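Local coordinates for protein serine acetyltransferase 1, putative (Entamoeba histolytica, PDB 7BW9) that probably transfers an acetyl group to the hydroxyl of serine, a step in cysteine biosynthesis, and here holds bound cysteine, at residues Ile172-Phe177 with Ile192-Arg197. Numbering follows the deposited sequence.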
loop_
_atom_site.group_PDB
_atom_site.type_symbol
_atom_site.label_atom_id
_atom_site.label_comp_id
_atom_site.label_asym_id
_atom_site.label_seq_id
_atom_site.Cartn_x
_atom_site.Cartn_y
_atom_site.Cartn_z
ATOM N N ILE A 172 22.159 4.581 1.427
ATOM C CA ILE A 172 21.755 4.824 0.045
ATOM C C ILE A 172 22.520 6.016 -0.514
ATOM O O ILE A 172 22.467 7.109 0.056
ATOM C CB ILE A 172 20.235 5.071 -0.056
ATOM C CG1 ILE A 172 19.482 3.845 0.476
ATOM C CG2 ILE A 172 19.847 5.429 -1.510
ATOM C CD1 ILE A 172 17.959 4.002 0.516
ATOM N N GLY A 173 23.180 5.819 -1.652
ATOM C CA GLY A 173 23.902 6.886 -2.310
ATOM C C GLY A 173 22.984 7.834 -3.063
ATOM O O GLY A 173 21.760 7.820 -2.924
ATOM N N ASN A 174 23.600 8.651 -3.909
ATOM C CA ASN A 174 22.873 9.751 -4.515
ATOM C C ASN A 174 22.236 9.341 -5.843
ATOM O O ASN A 174 22.556 8.301 -6.431
ATOM C CB ASN A 174 23.790 10.972 -4.694
ATOM C CG ASN A 174 25.017 10.681 -5.538
ATOM O OD1 ASN A 174 24.917 10.351 -6.720
ATOM N ND2 ASN A 174 26.185 10.853 -4.946
ATOM N N HIS A 175 21.301 10.178 -6.296
ATOM C CA HIS A 175 20.567 9.967 -7.547
ATOM C C HIS A 175 19.835 8.628 -7.553
ATOM O O HIS A 175 19.831 7.908 -8.554
ATOM C CB HIS A 175 21.489 10.072 -8.768
ATOM C CG HIS A 175 22.089 11.435 -8.969
ATOM N ND1 HIS A 175 23.316 11.797 -8.449
ATOM C CD2 HIS A 175 21.647 12.510 -9.666
ATOM C CE1 HIS A 175 23.602 13.033 -8.816
ATOM N NE2 HIS A 175 22.601 13.489 -9.547
ATOM N N PHE A 176 19.205 8.291 -6.430
ATOM C CA PHE A 176 18.507 7.018 -6.293
ATOM C C PHE A 176 17.061 7.187 -6.743
ATOM O O PHE A 176 16.363 8.088 -6.257
ATOM C CB PHE A 176 18.575 6.530 -4.840
ATOM C CG PHE A 176 17.891 5.207 -4.605
ATOM C CD1 PHE A 176 18.248 4.089 -5.346
ATOM C CD2 PHE A 176 16.896 5.081 -3.643
ATOM C CE1 PHE A 176 17.623 2.861 -5.134
ATOM C CE2 PHE A 176 16.275 3.865 -3.423
ATOM C CZ PHE A 176 16.641 2.751 -4.167
ATOM N N PHE A 177 16.602 6.320 -7.648
ATOM C CA PHE A 177 15.240 6.401 -8.183
ATOM C C PHE A 177 14.491 5.085 -7.972
ATOM O O PHE A 177 14.914 4.026 -8.463
ATOM C CB PHE A 177 15.249 6.770 -9.670
ATOM C CG PHE A 177 13.869 6.828 -10.309
ATOM C CD1 PHE A 177 12.762 7.322 -9.605
ATOM C CD2 PHE A 177 13.689 6.434 -11.628
ATOM C CE1 PHE A 177 11.508 7.398 -10.203
ATOM C CE2 PHE A 177 12.431 6.495 -12.231
ATOM C CZ PHE A 177 11.342 6.980 -11.515
ATOM N N ILE A 192 23.332 0.715 -1.032
ATOM C CA ILE A 192 22.990 1.023 -2.411
ATOM C C ILE A 192 23.901 2.144 -2.868
ATOM O O ILE A 192 24.023 3.159 -2.173
ATOM C CB ILE A 192 21.515 1.446 -2.544
ATOM C CG1 ILE A 192 20.567 0.279 -2.215
ATOM C CG2 ILE A 192 21.247 2.019 -3.938
ATOM C CD1 ILE A 192 19.127 0.763 -1.898
ATOM N N GLY A 193 24.527 1.969 -4.034
ATOM C CA GLY A 193 25.415 2.972 -4.594
ATOM C C GLY A 193 24.682 4.122 -5.261
ATOM O O GLY A 193 23.537 4.437 -4.923
ATOM N N ASN A 194 25.347 4.750 -6.238
ATOM C CA ASN A 194 24.833 5.937 -6.913
ATOM C C ASN A 194 24.152 5.571 -8.229
ATOM O O ASN A 194 24.498 4.580 -8.880
ATOM C CB ASN A 194 25.955 6.945 -7.188
ATOM C CG ASN A 194 26.737 7.317 -5.931
ATOM O OD1 ASN A 194 26.175 7.449 -4.842
ATOM N ND2 ASN A 194 28.051 7.456 -6.077
ATOM N N TRP A 195 23.170 6.393 -8.610
ATOM C CA TRP A 195 22.447 6.245 -9.873
ATOM C C TRP A 195 21.780 4.878 -9.999
ATOM O O TRP A 195 21.714 4.309 -11.085
ATOM C CB TRP A 195 23.373 6.513 -11.077
ATOM C CG TRP A 195 23.460 7.980 -11.358
ATOM C CD1 TRP A 195 24.471 8.815 -11.018
ATOM C CD2 TRP A 195 22.462 8.795 -11.989
ATOM N NE1 TRP A 195 24.180 10.099 -11.406
ATOM C CE2 TRP A 195 22.952 10.116 -12.004
ATOM C CE3 TRP A 195 21.195 8.537 -12.536
ATOM C CZ2 TRP A 195 22.238 11.171 -12.562
ATOM C CZ3 TRP A 195 20.480 9.589 -13.080
ATOM C CH2 TRP A 195 21.004 10.891 -13.092
ATOM N N CYS A 196 21.274 4.330 -8.901
ATOM C CA CYS A 196 20.527 3.085 -8.992
ATOM C C CYS A 196 19.055 3.357 -9.261
ATOM O O CYS A 196 18.521 4.424 -8.924
ATOM C CB CYS A 196 20.707 2.259 -7.723
ATOM S SG CYS A 196 22.442 1.671 -7.633
ATOM N N ARG A 197 18.415 2.387 -9.911
ATOM C CA ARG A 197 16.998 2.442 -10.254
ATOM C C ARG A 197 16.364 1.112 -9.882
ATOM O O ARG A 197 16.849 0.046 -10.287
ATOM C CB ARG A 197 16.789 2.750 -11.740
ATOM C CG ARG A 197 15.356 3.106 -12.127
ATOM C CD ARG A 197 15.303 3.778 -13.507
ATOM N NE ARG A 197 15.478 2.816 -14.589
ATOM C CZ ARG A 197 16.563 2.731 -15.359
ATOM N NH1 ARG A 197 17.575 3.566 -15.176
ATOM N NH2 ARG A 197 16.633 1.805 -16.314
HETATM O O HOH W 1 21.285 5.564 -6.235
HETATM O O HOH W 2 18.784 6.474 -10.786
#
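Phe-176 rests its CD1, CE1 and CZ on the Ile-192 side chain, with CD1 3.9 Å from Ile-192 CG2. Phe-176 CG stands anti to its own backbone N (chi1 -179°), which swings the ring inward across Ile-192 at about a right angle; Cys-196 CB meets the ring edge in plane. Ile-172 lies alongside Ile-192, both pointing the same way. On the outer side of the turn, His-175 and Trp-195 form an offset stack, centroids of the imidazole and the five-membered ring 4.2 Å apart and planes at 11°, and His-175 CB sits over the indole face as a CH-pi contact. Asn-174 OD1 helps to fix the imidazole, accepting from His-175 ND1 at 2.8 Å in the ring plane, while NE2 bonds Asn-305 of the third subunit. The amides of Asn-174 and Asn-194 also stack, 10° apart, and Asn-194 OD1 takes the backbone N of Asn-174 at 3.0 Å. Backbone bonds Gly-173 N to Ile-192 O and Phe-177 N to Cys-196 O flank this corner, where Trp-195 N donates to Asn-174 O at 3.0 Å and a water bridges Asn-174 O, Gly-193 O and Cys-196 N. These are equivalent turns of successive coils in the left-handed beta-helix, joining strands 171-172 and 191-192 to 177-178 and 197-198. The Trp-195 ring meets that of Phe-229, nearly parallel, on the next coil, and helices 96-113 and 128-144 cover the first turn.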